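Local coordinates for protein phosphatidylinositol-specific phospholipase C (Listeria monocytogenes, PDB 2PLC) that is a bacterial enzyme of the phosphatidylinositol-specific phospholipase C family, with an X domain of TIM-barrel type, at residues Lys196-Thr201 against Asn215-Thr220; Asn210-Asn215 against Leu252-Met257; Asn187-Lys192 against Arg227-Ala232; Phe240-Thr245 against Ile265-Lys270; Leu42-Thr47 against Met257-Lys262. All coordinates share one frame; numbering follows the deposited sequence.

Contact 1: Lys196-Thr201 against Asn215-Thr220; sequences KEIVQT and NHISAT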
# COMPACT_ATOMS: atom_id res chain seq x y z
N LYS A 196 10.74 -17.11 4.40
CA LYS A 196 11.62 -16.79 5.51
C LYS A 196 11.74 -15.28 5.69
O LYS A 196 11.58 -14.77 6.80
CB LYS A 196 13.00 -17.43 5.30
CG LYS A 196 13.14 -18.81 5.95
CD LYS A 196 14.36 -19.60 5.44
CE LYS A 196 15.68 -18.84 5.62
NZ LYS A 196 16.09 -18.65 7.05
N GLU A 197 11.95 -14.57 4.58
CA GLU A 197 12.07 -13.12 4.59
C GLU A 197 10.79 -12.44 5.05
O GLU A 197 10.83 -11.40 5.71
CB GLU A 197 12.45 -12.61 3.20
CG GLU A 197 13.80 -13.12 2.73
CD GLU A 197 14.09 -12.74 1.30
OE1 GLU A 197 13.17 -12.83 0.46
OE2 GLU A 197 15.24 -12.35 1.01
N ILE A 198 9.65 -13.03 4.70
CA ILE A 198 8.37 -12.47 5.11
C ILE A 198 8.23 -12.65 6.62
O ILE A 198 8.00 -11.68 7.34
CB ILE A 198 7.19 -13.15 4.36
CG1 ILE A 198 7.23 -12.76 2.88
CG2 ILE A 198 5.85 -12.71 4.96
CD1 ILE A 198 6.25 -13.54 2.01
N VAL A 199 8.44 -13.88 7.10
CA VAL A 199 8.35 -14.20 8.53
C VAL A 199 9.31 -13.37 9.39
O VAL A 199 8.92 -12.84 10.43
CB VAL A 199 8.60 -15.71 8.77
CG1 VAL A 199 8.74 -16.01 10.24
CG2 VAL A 199 7.44 -16.53 8.21
N GLN A 200 10.56 -13.25 8.94
CA GLN A 200 11.56 -12.48 9.67
C GLN A 200 11.17 -11.01 9.79
O GLN A 200 11.32 -10.41 10.85
CB GLN A 200 12.92 -12.62 8.99
CG GLN A 200 13.54 -13.99 9.15
CD GLN A 200 14.84 -14.14 8.39
OE1 GLN A 200 15.39 -13.16 7.88
NE2 GLN A 200 15.34 -15.37 8.31
N THR A 201 10.66 -10.43 8.70
CA THR A 201 10.25 -9.03 8.67
C THR A 201 9.02 -8.77 9.54
O THR A 201 8.90 -7.72 10.15
CB THR A 201 9.99 -8.57 7.23
OG1 THR A 201 11.16 -8.83 6.46
CG2 THR A 201 9.69 -7.07 7.18
N ASN A 215 6.04 -5.07 4.15
CA ASN A 215 6.39 -6.47 3.93
C ASN A 215 5.73 -7.06 2.66
O ASN A 215 4.57 -7.46 2.69
CB ASN A 215 5.95 -7.26 5.17
CG ASN A 215 6.68 -8.58 5.34
OD1 ASN A 215 7.45 -9.01 4.47
ND2 ASN A 215 6.43 -9.23 6.46
N HIS A 216 6.49 -7.12 1.57
CA HIS A 216 5.97 -7.67 0.31
C HIS A 216 5.89 -9.19 0.24
O HIS A 216 6.90 -9.88 0.33
CB HIS A 216 6.80 -7.18 -0.87
CG HIS A 216 6.58 -5.73 -1.20
ND1 HIS A 216 7.31 -4.72 -0.61
CD2 HIS A 216 5.70 -5.13 -2.03
CE1 HIS A 216 6.88 -3.56 -1.07
NE2 HIS A 216 5.90 -3.78 -1.93
N ILE A 217 4.68 -9.70 0.09
CA ILE A 217 4.45 -11.13 -0.05
C ILE A 217 4.64 -11.46 -1.55
O ILE A 217 5.00 -12.58 -1.92
CB ILE A 217 3.00 -11.50 0.35
CG1 ILE A 217 2.63 -10.90 1.70
CG2 ILE A 217 2.81 -13.01 0.34
CD1 ILE A 217 3.40 -11.44 2.85
N SER A 218 4.44 -10.45 -2.40
CA SER A 218 4.55 -10.57 -3.86
C SER A 218 5.95 -10.83 -4.43
O SER A 218 6.96 -10.45 -3.84
CB SER A 218 3.97 -9.32 -4.51
OG SER A 218 4.52 -8.15 -3.93
N ALA A 219 5.98 -11.45 -5.61
CA ALA A 219 7.22 -11.76 -6.31
C ALA A 219 6.94 -12.17 -7.76
O ALA A 219 5.80 -12.47 -8.12
CB ALA A 219 7.96 -12.87 -5.59
N THR A 220 7.98 -12.16 -8.59
CA THR A 220 7.87 -12.56 -10.00
C THR A 220 9.08 -13.39 -10.34
O THR A 220 10.11 -13.30 -9.67
CB THR A 220 7.93 -11.38 -10.99
OG1 THR A 220 7.58 -10.15 -10.33
CG2 THR A 220 6.97 -11.62 -12.13
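Asn215 and Ile198 meet where helix 191-207 of a beta-alpha-beta unit lies against strand 212-216, the strand that follows it. Their side chains cross at about a right angle, and the amide of Asn215 ends on the helix backbone: ND2 donates to Ile198 O at 3.0 Å with an N-H...O angle of 167°. Ile198 O lies 8° out of the Asn215 amide plane, consistent with this bond fixing the amide's rotation. Thr201 runs past Asn215 in the opposite direction, its CB 3.7 Å from Asn215 ND2. With OG1 beside its own backbone N (chi1 -55°), Thr201 turns its hydroxyl to Glu197 O, 2.7 Å from OG1, and its CB and CG2 to the amide. Ile217, just past the strand, crosses Ile198 at about a right angle too. Val237 of helix 226-246 touches both isoleucines. Packing is tightest at the branch methyl, where Ile198 CG2 stands 3.5 Å from Ile217 CD1.

Contact 2: Asn210-Asn215 against Leu252-Met257; sequences NKLFLN and LGILIM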
# COMPACT_ATOMS: atom_id res chain seq x y z
N ASN A 210 8.13 2.32 16.20
CA ASN A 210 8.43 3.66 15.70
C ASN A 210 8.78 3.66 14.22
O ASN A 210 9.24 4.68 13.69
CB ASN A 210 9.57 4.27 16.52
CG ASN A 210 10.89 3.52 16.34
OD1 ASN A 210 11.95 4.13 16.26
ND2 ASN A 210 10.82 2.19 16.27
N LYS A 211 8.57 2.53 13.55
CA LYS A 211 8.87 2.41 12.12
C LYS A 211 7.78 1.70 11.34
O LYS A 211 7.06 0.86 11.87
CB LYS A 211 10.19 1.68 11.91
CG LYS A 211 11.42 2.55 12.06
CD LYS A 211 12.69 1.76 11.84
CE LYS A 211 13.88 2.66 11.59
NZ LYS A 211 14.18 3.58 12.73
N LEU A 212 7.65 2.07 10.07
CA LEU A 212 6.66 1.45 9.19
C LEU A 212 7.33 0.32 8.43
O LEU A 212 8.38 0.51 7.81
CB LEU A 212 6.10 2.46 8.19
CG LEU A 212 4.86 3.26 8.60
CD1 LEU A 212 4.49 4.20 7.47
CD2 LEU A 212 3.71 2.31 8.89
N PHE A 213 6.74 -0.87 8.51
CA PHE A 213 7.27 -2.04 7.81
C PHE A 213 6.41 -2.40 6.60
O PHE A 213 5.22 -2.66 6.73
CB PHE A 213 7.34 -3.24 8.75
CG PHE A 213 8.49 -3.20 9.72
CD1 PHE A 213 8.47 -2.34 10.81
CD2 PHE A 213 9.59 -4.04 9.55
CE1 PHE A 213 9.53 -2.31 11.72
CE2 PHE A 213 10.65 -4.02 10.45
CZ PHE A 213 10.62 -3.16 11.54
N LEU A 214 7.02 -2.33 5.41
CA LEU A 214 6.34 -2.67 4.17
C LEU A 214 6.84 -4.07 3.82
O LEU A 214 7.94 -4.24 3.29
CB LEU A 214 6.69 -1.67 3.06
CG LEU A 214 6.13 -0.24 3.08
CD1 LEU A 214 4.63 -0.27 2.95
CD2 LEU A 214 6.52 0.51 4.33
N ASN A 215 6.04 -5.07 4.15
CA ASN A 215 6.39 -6.47 3.93
C ASN A 215 5.73 -7.06 2.66
O ASN A 215 4.57 -7.46 2.69
CB ASN A 215 5.95 -7.26 5.17
CG ASN A 215 6.68 -8.58 5.34
OD1 ASN A 215 7.45 -9.01 4.47
ND2 ASN A 215 6.43 -9.23 6.46
N LEU A 252 2.06 -6.36 13.11
CA LEU A 252 2.94 -6.99 12.14
C LEU A 252 3.32 -6.11 10.96
O LEU A 252 4.08 -6.52 10.09
CB LEU A 252 2.30 -8.29 11.64
CG LEU A 252 1.82 -9.26 12.71
CD1 LEU A 252 1.20 -10.48 12.06
CD2 LEU A 252 2.97 -9.66 13.63
N GLY A 253 2.80 -4.89 10.93
CA GLY A 253 3.11 -3.98 9.83
C GLY A 253 2.20 -4.18 8.64
O GLY A 253 1.13 -4.78 8.75
N ILE A 254 2.64 -3.69 7.49
CA ILE A 254 1.87 -3.78 6.25
C ILE A 254 2.25 -5.00 5.42
O ILE A 254 3.38 -5.13 4.95
CB ILE A 254 2.06 -2.51 5.40
CG1 ILE A 254 1.79 -1.27 6.26
CG2 ILE A 254 1.12 -2.53 4.20
CD1 ILE A 254 2.23 0.02 5.65
N LEU A 255 1.29 -5.91 5.26
CA LEU A 255 1.46 -7.14 4.49
C LEU A 255 0.89 -6.88 3.10
O LEU A 255 -0.33 -6.84 2.91
CB LEU A 255 0.76 -8.31 5.20
CG LEU A 255 1.29 -8.57 6.62
CD1 LEU A 255 0.54 -9.71 7.30
CD2 LEU A 255 2.79 -8.89 6.58
N ILE A 256 1.80 -6.70 2.14
CA ILE A 256 1.48 -6.38 0.76
C ILE A 256 1.40 -7.61 -0.15
O ILE A 256 2.41 -8.26 -0.43
CB ILE A 256 2.52 -5.35 0.24
CG1 ILE A 256 2.73 -4.27 1.31
CG2 ILE A 256 2.03 -4.71 -1.03
CD1 ILE A 256 3.85 -3.33 1.02
N MET A 257 0.20 -7.87 -0.68
CA MET A 257 -0.04 -9.06 -1.49
C MET A 257 -0.57 -8.91 -2.92
O MET A 257 -1.08 -7.86 -3.33
CB MET A 257 -1.05 -9.95 -0.75
CG MET A 257 -0.74 -10.19 0.71
SD MET A 257 -2.16 -10.79 1.62
CE MET A 257 -2.99 -9.24 2.01
O HOH W 1 5.87 -6.77 8.32
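Leu214 and Ile254 form a parallel bridge pair in the sheet, with their side chains lying side by side and pointing the same way. Strands 212-215 and 253-257 run at 19° to each other, 4.9 Å apart at closest approach. Ile254 can be followed outward: its CB sits 3.4 Å from Phe213 O, CG1 remains beside that same oxygen, and CD1 ends 3.6 Å from Leu214 CD1. With CG1 placed beside the backbone N (chi1 -52°), the chain leaves past the carbonyl that its own N-H uses. Ile256 reaches the same leucine methyl, its CD1 3.7 Å from Leu214 CD1. On the other face Asn215 and Leu255 are the bridge pair, and Leu255 CD2 packs 3.7 Å from Asn215 ND2, which donates to Ile198 O of helix 191-207. Both strands belong to one beta-alpha-beta unit, connected by helix 226-246. Three backbone bonds join them: Ile254 N to Phe213 O, Asn215 N to Ile254 O at 2.8 Å, and Ile256 N to Asn215 O. The chemistry is divided: these bonds join the strands, other backbone groups of Leu212 and Leu214 pair with strand 180-183, and aliphatic branches of Leu214, Ile254 and Ile256 meet on one face.

Contact 3: Asn187-Lys192 against Arg227-Ala232; sequences NGPSVK and RQYAAA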
# COMPACT_ATOMS: atom_id res chain seq x y z
N ASN A 187 12.69 -10.31 -7.15
CA ASN A 187 13.43 -10.98 -8.22
C ASN A 187 13.67 -12.49 -8.11
O ASN A 187 14.73 -12.94 -7.69
CB ASN A 187 14.76 -10.25 -8.47
CG ASN A 187 15.29 -10.45 -9.88
OD1 ASN A 187 14.55 -10.83 -10.79
ND2 ASN A 187 16.58 -10.18 -10.07
N GLY A 188 12.65 -13.24 -8.53
CA GLY A 188 12.70 -14.70 -8.53
C GLY A 188 13.22 -15.47 -7.33
O GLY A 188 14.06 -16.35 -7.51
N PRO A 189 12.76 -15.18 -6.11
CA PRO A 189 13.26 -15.94 -4.96
C PRO A 189 12.52 -17.28 -4.88
O PRO A 189 11.45 -17.43 -5.47
CB PRO A 189 12.88 -15.05 -3.79
CG PRO A 189 11.57 -14.49 -4.23
CD PRO A 189 11.84 -14.11 -5.66
N SER A 190 13.10 -18.26 -4.21
CA SER A 190 12.43 -19.54 -4.05
C SER A 190 11.32 -19.30 -3.02
O SER A 190 11.42 -18.38 -2.21
CB SER A 190 13.39 -20.61 -3.53
OG SER A 190 13.90 -20.25 -2.27
N VAL A 191 10.26 -20.09 -3.08
CA VAL A 191 9.15 -19.94 -2.14
C VAL A 191 9.64 -20.04 -0.69
O VAL A 191 9.23 -19.24 0.15
CB VAL A 191 8.05 -20.98 -2.43
CG1 VAL A 191 6.98 -20.95 -1.36
CG2 VAL A 191 7.44 -20.70 -3.80
N LYS A 192 10.53 -20.99 -0.41
CA LYS A 192 11.09 -21.19 0.93
C LYS A 192 11.83 -19.95 1.43
O LYS A 192 11.58 -19.47 2.54
CB LYS A 192 12.03 -22.41 0.96
CG LYS A 192 11.48 -23.65 1.70
CD LYS A 192 11.75 -23.62 3.23
CE LYS A 192 11.10 -24.81 3.99
NZ LYS A 192 11.15 -24.70 5.50
N ARG A 227 0.65 -14.94 -9.96
CA ARG A 227 -0.48 -15.77 -9.56
C ARG A 227 -0.00 -17.05 -8.87
O ARG A 227 -0.59 -17.48 -7.89
CB ARG A 227 -1.34 -16.11 -10.78
CG ARG A 227 -2.43 -17.14 -10.53
CD ARG A 227 -3.70 -16.52 -10.01
NE ARG A 227 -4.45 -15.84 -11.07
CZ ARG A 227 -5.73 -15.48 -10.98
NH1 ARG A 227 -6.42 -15.75 -9.87
NH2 ARG A 227 -6.32 -14.85 -11.98
N GLN A 228 1.07 -17.65 -9.39
CA GLN A 228 1.62 -18.87 -8.81
C GLN A 228 2.23 -18.63 -7.43
O GLN A 228 1.97 -19.39 -6.50
CB GLN A 228 2.64 -19.50 -9.74
CG GLN A 228 2.03 -20.05 -11.01
CD GLN A 228 3.08 -20.58 -11.96
OE1 GLN A 228 3.88 -19.81 -12.50
NE2 GLN A 228 3.09 -21.89 -12.16
N TYR A 229 3.01 -17.57 -7.29
CA TYR A 229 3.63 -17.23 -6.01
C TYR A 229 2.59 -17.00 -4.92
O TYR A 229 2.73 -17.49 -3.80
CB TYR A 229 4.47 -15.96 -6.13
CG TYR A 229 5.92 -16.17 -6.50
CD1 TYR A 229 6.83 -16.66 -5.55
CD2 TYR A 229 6.40 -15.86 -7.77
CE1 TYR A 229 8.17 -16.82 -5.86
CE2 TYR A 229 7.75 -16.03 -8.09
CZ TYR A 229 8.63 -16.51 -7.13
OH TYR A 229 9.97 -16.67 -7.43
N ALA A 230 1.55 -16.24 -5.26
CA ALA A 230 0.47 -15.91 -4.33
C ALA A 230 -0.28 -17.15 -3.87
O ALA A 230 -0.65 -17.26 -2.70
CB ALA A 230 -0.50 -14.92 -4.98
N ALA A 231 -0.50 -18.08 -4.80
CA ALA A 231 -1.20 -19.33 -4.49
C ALA A 231 -0.40 -20.16 -3.48
O ALA A 231 -0.98 -20.87 -2.66
CB ALA A 231 -1.43 -20.12 -5.75
N ALA A 232 0.92 -20.04 -3.53
CA ALA A 232 1.77 -20.78 -2.60
C ALA A 232 1.95 -20.06 -1.27
O ALA A 232 1.81 -20.67 -0.21
CB ALA A 232 3.13 -21.03 -3.23
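The ring of Tyr229 meets Pro189 with its edge: Pro189 O lies in the ring plane, off the hydroxyl end, at 3.4 Å from both CE1 and CZ. Phe224 adds an edge-to-face ring contact with Tyr229 from outside the two segments. The hydroxyl donates to that proline carbonyl, with Tyr229 OH 2.6 Å from Pro189 O. The C=O...O angle is 146° and the hydroxyl oxygen stays in the carbonyl plane, so the proton has a well-directed acceptor. The pyrrolidine ring meets the tyrosine at a slant, and its CD comes to 3.6 Å from Tyr229 OH. Pro189 N, 3.4 Å from Tyr229 OH, has no hydrogen to share, and the carbonyl is the acceptor.

Beyond this polar point the packing is looser. Val191 CG2 approaches the ring obliquely, 4.4 Å from Tyr229 CD1. Its other methyl, CG1, is 4.3 Å from Ala232 CB, one helical turn further along. Ser190 is the N-cap of helix 191-207, and the carbonyl held by Tyr229 belongs to the residue before it.

This is a surface contact between the start of helix 191-207 and an early part of helix 226-246, two helices separated in the chain by strand 212-216. The loop that follows this strand packs between them, with Ala219 touching both Pro189 and Tyr229.

Contact 4: Phe240-Thr245 against Ile265-Lys270; sequences FVLNLT and IKNIIK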
# COMPACT_ATOMS: atom_id res chain seq x y z
N PHE A 240 0.49 -18.23 9.53
CA PHE A 240 1.52 -17.66 10.38
C PHE A 240 0.92 -16.54 11.23
O PHE A 240 1.21 -16.44 12.43
CB PHE A 240 2.66 -17.13 9.52
CG PHE A 240 3.72 -16.42 10.30
CD1 PHE A 240 4.55 -17.12 11.17
CD2 PHE A 240 3.89 -15.04 10.17
CE1 PHE A 240 5.55 -16.46 11.88
CE2 PHE A 240 4.88 -14.38 10.88
CZ PHE A 240 5.71 -15.09 11.74
N VAL A 241 0.09 -15.70 10.61
CA VAL A 241 -0.56 -14.59 11.28
C VAL A 241 -1.57 -15.11 12.30
O VAL A 241 -1.69 -14.56 13.39
CB VAL A 241 -1.27 -13.67 10.27
CG1 VAL A 241 -1.95 -12.51 10.99
CG2 VAL A 241 -0.27 -13.14 9.25
N LEU A 242 -2.27 -16.19 11.96
CA LEU A 242 -3.25 -16.79 12.86
C LEU A 242 -2.58 -17.31 14.14
O LEU A 242 -3.12 -17.16 15.24
CB LEU A 242 -3.99 -17.93 12.14
CG LEU A 242 -5.42 -17.65 11.66
CD1 LEU A 242 -5.62 -16.17 11.39
CD2 LEU A 242 -5.73 -18.49 10.43
N ASN A 243 -1.40 -17.89 13.99
CA ASN A 243 -0.63 -18.42 15.11
C ASN A 243 -0.20 -17.28 16.04
O ASN A 243 -0.39 -17.35 17.25
CB ASN A 243 0.61 -19.15 14.59
CG ASN A 243 1.44 -19.76 15.70
OD1 ASN A 243 2.68 -19.73 15.66
ND2 ASN A 243 0.77 -20.32 16.71
N LEU A 244 0.41 -16.25 15.45
CA LEU A 244 0.89 -15.08 16.18
C LEU A 244 -0.23 -14.35 16.93
O LEU A 244 0.02 -13.68 17.92
CB LEU A 244 1.59 -14.13 15.22
CG LEU A 244 3.12 -14.07 15.28
CD1 LEU A 244 3.73 -15.46 15.40
CD2 LEU A 244 3.63 -13.34 14.06
N THR A 245 -1.46 -14.47 16.43
CA THR A 245 -2.60 -13.84 17.08
C THR A 245 -2.92 -14.62 18.35
O THR A 245 -3.28 -14.04 19.38
CB THR A 245 -3.83 -13.80 16.13
OG1 THR A 245 -3.51 -13.03 14.97
CG2 THR A 245 -5.04 -13.17 16.83
N ILE A 265 -7.54 -11.39 4.06
CA ILE A 265 -7.60 -9.98 4.43
C ILE A 265 -8.24 -9.82 5.82
O ILE A 265 -7.74 -9.07 6.65
CB ILE A 265 -8.38 -9.16 3.38
CG1 ILE A 265 -7.67 -9.24 2.03
CG2 ILE A 265 -8.51 -7.71 3.82
CD1 ILE A 265 -8.49 -8.73 0.85
N LYS A 266 -9.32 -10.56 6.06
CA LYS A 266 -10.02 -10.50 7.34
C LYS A 266 -9.14 -10.98 8.50
O LYS A 266 -9.13 -10.36 9.56
CB LYS A 266 -11.30 -11.35 7.31
CG LYS A 266 -12.49 -10.70 6.64
CD LYS A 266 -13.74 -11.55 6.83
CE LYS A 266 -14.97 -10.91 6.19
NZ LYS A 266 -16.19 -11.75 6.38
N ASN A 267 -8.43 -12.08 8.29
CA ASN A 267 -7.57 -12.63 9.32
C ASN A 267 -6.40 -11.72 9.68
O ASN A 267 -5.94 -11.73 10.82
CB ASN A 267 -7.09 -14.03 8.93
CG ASN A 267 -8.19 -15.06 9.07
OD1 ASN A 267 -9.19 -14.83 9.75
ND2 ASN A 267 -8.02 -16.21 8.44
N ILE A 268 -5.93 -10.94 8.72
CA ILE A 268 -4.83 -10.02 8.98
C ILE A 268 -5.39 -8.87 9.83
O ILE A 268 -4.73 -8.39 10.76
CB ILE A 268 -4.20 -9.48 7.68
CG1 ILE A 268 -3.52 -10.62 6.93
CG2 ILE A 268 -3.20 -8.38 7.98
CD1 ILE A 268 -2.91 -10.21 5.61
N ILE A 269 -6.61 -8.45 9.52
CA ILE A 269 -7.29 -7.39 10.26
C ILE A 269 -7.53 -7.84 11.71
O ILE A 269 -7.31 -7.07 12.65
CB ILE A 269 -8.65 -7.02 9.61
CG1 ILE A 269 -8.43 -6.34 8.26
CG2 ILE A 269 -9.45 -6.10 10.54
CD1 ILE A 269 -9.71 -6.14 7.47
N LYS A 270 -7.97 -9.09 11.87
CA LYS A 270 -8.25 -9.65 13.19
C LYS A 270 -7.03 -9.68 14.11
O LYS A 270 -7.18 -9.81 15.33
CB LYS A 270 -8.86 -11.05 13.08
CG LYS A 270 -10.30 -11.07 12.62
CD LYS A 270 -10.89 -12.46 12.79
CE LYS A 270 -12.37 -12.50 12.44
NZ LYS A 270 -13.01 -13.80 12.81
O HOH W 2 -5.70 -13.06 13.20
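The segments 240-245 of helix 226-246 and 265-269 of helix 262-269 run in nearly the same direction, their axes 25° apart and 9.6 Å from each other at closest approach. The CA atoms of Val241 and Ile268 come to 6.7 Å, the nearest pair of the register.

Leu242 and Asn267 make the closest side-chain approach. They cross obliquely, and Leu242 CD1 lies 3.6 Å from Asn267 CB and equally near its CG, while the second methyl, CD2, approaches the amide nitrogen. Asn267 holds CG beside its backbone N (chi1 -74°), which brings its CB, CG and ND2 against the two Leu242 methyls; its ND2 also makes a weak bond to Glu238. Val241 directs its CB toward the other helix, and CG1 ends 4.1 Å from Asn267 O.

Both helices belong to the outer layer that covers the strands of this TIM-barrel-like fold: Val241 and Ile268 each touch Leu255 of strand 253-257, which lies between the two helices in the chain.

Polar links run through Thr245. Its OG1 donates to Val241 O at 2.9 Å, one turn back, and this carbonyl also accepts Thr245 N from the opposite face of its plane. A water donates to Thr245 OG1 and to Asn267 O, the second at 2.7 Å, bridging the helices. Asn271 is a further hydrogen-bond partner of Thr245 OG1.

Contact 5: Leu42-Thr47 against Met257-Lys262; sequences LAQTQT and MDFPEK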
# COMPACT_ATOMS: atom_id res chain seq x y z
N LEU A 42 1.69 -12.64 -16.71
CA LEU A 42 2.89 -12.02 -16.15
C LEU A 42 2.61 -10.64 -15.54
O LEU A 42 3.24 -10.24 -14.55
CB LEU A 42 3.94 -11.86 -17.24
CG LEU A 42 4.30 -13.08 -18.10
CD1 LEU A 42 5.16 -12.63 -19.27
CD2 LEU A 42 5.01 -14.13 -17.26
N ALA A 43 1.68 -9.92 -16.16
CA ALA A 43 1.32 -8.57 -15.75
C ALA A 43 0.26 -8.45 -14.66
O ALA A 43 0.34 -7.56 -13.83
CB ALA A 43 0.89 -7.77 -16.98
N GLN A 44 -0.72 -9.34 -14.66
CA GLN A 44 -1.80 -9.27 -13.67
C GLN A 44 -1.38 -9.57 -12.23
O GLN A 44 -0.64 -10.52 -11.97
CB GLN A 44 -2.94 -10.19 -14.09
CG GLN A 44 -4.18 -10.05 -13.24
CD GLN A 44 -5.21 -11.11 -13.54
OE1 GLN A 44 -4.87 -12.21 -13.98
NE2 GLN A 44 -6.48 -10.80 -13.30
N THR A 45 -1.88 -8.77 -11.29
CA THR A 45 -1.59 -8.97 -9.87
C THR A 45 -2.84 -8.96 -8.99
O THR A 45 -2.77 -9.33 -7.81
CB THR A 45 -0.65 -7.89 -9.33
OG1 THR A 45 -1.24 -6.61 -9.54
CG2 THR A 45 0.70 -7.96 -10.04
N GLN A 46 -3.97 -8.52 -9.55
CA GLN A 46 -5.22 -8.44 -8.80
C GLN A 46 -6.44 -8.86 -9.64
O GLN A 46 -6.38 -8.91 -10.87
CB GLN A 46 -5.46 -7.01 -8.30
CG GLN A 46 -4.30 -6.37 -7.54
CD GLN A 46 -4.00 -7.06 -6.22
OE1 GLN A 46 -4.89 -7.67 -5.62
NE2 GLN A 46 -2.76 -6.98 -5.77
N THR A 47 -7.54 -9.17 -8.96
CA THR A 47 -8.78 -9.53 -9.63
C THR A 47 -9.87 -8.53 -9.22
O THR A 47 -10.81 -8.28 -9.97
CB THR A 47 -9.25 -10.96 -9.30
OG1 THR A 47 -9.37 -11.11 -7.88
CG2 THR A 47 -8.27 -11.98 -9.85
N MET A 257 0.20 -7.87 -0.68
CA MET A 257 -0.04 -9.06 -1.49
C MET A 257 -0.57 -8.91 -2.92
O MET A 257 -1.08 -7.86 -3.33
CB MET A 257 -1.05 -9.95 -0.75
CG MET A 257 -0.74 -10.19 0.71
SD MET A 257 -2.16 -10.79 1.62
CE MET A 257 -2.99 -9.24 2.01
N ASP A 258 -0.42 -10.00 -3.66
CA ASP A 258 -0.93 -10.15 -5.02
C ASP A 258 -2.08 -11.13 -4.79
O ASP A 258 -1.97 -12.01 -3.93
CB ASP A 258 0.08 -10.86 -5.93
CG ASP A 258 1.16 -9.94 -6.43
OD1 ASP A 258 0.96 -8.71 -6.47
OD2 ASP A 258 2.23 -10.48 -6.81
N PHE A 259 -3.18 -10.93 -5.51
CA PHE A 259 -4.36 -11.80 -5.42
C PHE A 259 -4.81 -12.18 -4.00
O PHE A 259 -4.98 -13.36 -3.70
CB PHE A 259 -4.13 -13.08 -6.24
CG PHE A 259 -3.86 -12.84 -7.69
CD1 PHE A 259 -4.90 -12.55 -8.56
CD2 PHE A 259 -2.57 -12.93 -8.20
CE1 PHE A 259 -4.67 -12.37 -9.92
CE2 PHE A 259 -2.32 -12.74 -9.55
CZ PHE A 259 -3.37 -12.47 -10.42
N PRO A 260 -5.00 -11.20 -3.11
CA PRO A 260 -5.43 -11.57 -1.76
C PRO A 260 -6.89 -12.00 -1.73
O PRO A 260 -7.72 -11.43 -2.43
CB PRO A 260 -5.23 -10.28 -0.98
CG PRO A 260 -5.53 -9.22 -2.02
CD PRO A 260 -4.79 -9.74 -3.21
N GLU A 261 -7.18 -13.02 -0.93
CA GLU A 261 -8.55 -13.50 -0.78
C GLU A 261 -9.22 -12.77 0.38
O GLU A 261 -8.55 -12.31 1.31
CB GLU A 261 -8.56 -15.00 -0.53
CG GLU A 261 -8.07 -15.79 -1.72
CD GLU A 261 -8.25 -17.28 -1.53
OE1 GLU A 261 -7.48 -17.87 -0.74
OE2 GLU A 261 -9.16 -17.84 -2.16
N LYS A 262 -10.54 -12.65 0.31
CA LYS A 262 -11.34 -11.97 1.34
C LYS A 262 -11.03 -12.52 2.73
O LYS A 262 -10.97 -11.77 3.70
CB LYS A 262 -12.83 -12.19 1.06
CG LYS A 262 -13.33 -11.75 -0.31
CD LYS A 262 -13.76 -10.29 -0.33
CE LYS A 262 -14.58 -9.97 -1.57
NZ LYS A 262 -15.88 -10.71 -1.59
O HOH W 3 -8.09 -10.97 -5.08
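Phe259 N donates to Thr45 O at 2.8 Å, with an N-H...O angle of 152°, and Gln46 NE2 donates to Met257 O at 3.1 Å. The second bond is well placed: it uses a lone pair in the carbonyl plane, and Met257 O lies 1° from the amide plane of Gln46. A bend at its second torsion folds the glutamine back over the opposing loop, where its NE2 also bonds His25 O. The other end of this amide, Gln46 OE1, comes to 3.2 Å from Pro260 CD. Asp258 OD1, which is hydrogen-bonded to His25 ND1, also lies 3.4 Å from Thr45 CB.

In the fold, the loop leaving the C-terminal end of strand 253-257 meets the chain just past helix 40-43. Such loops beyond the strand ends form the rim of a TIM-barrel-like domain.

Outward from the polar groups lies the Phe259 ring. Thr45 O stands 3.6 Å above its plane, over the ring centre, with Gln46 N on the same face but nearer the rim. At the ring edge, in plane, are Thr47 CG2, 3.6 Å from Phe259 CE1, and the amide carbon of Gln44, whose amide plane is turned 79° from the ring. Arg227 of helix 226-246 adds a cation-pi contact. A water donates to Pro260 O and also bonds Thr47 OG1.

In the fold
Contacts 1 and 2 share Asn215 and strand 212-216, their centres about 10 Å apart, and follow successive beta-alpha-beta steps through the parallel sheet with strands 180-183, 212-216 and 253-257. Contact 3, also about 10 Å from contact 1 between centres, uses the starts of the helices flanking these strands. Helix 226-246 serves contacts 3 and 4, about 20 Å apart between centres, toward opposite ends of the helix. Contact 5 shares Met257 with contact 2 and touches contact 3 through Arg227 and Phe259. Along the chain contacts 1 and 2 interleave, contact 1 lies within the span of contact 3, and contacts 1 to 3 lie within that of contact 5, which brings residues 42-47 to the late beta-alpha units.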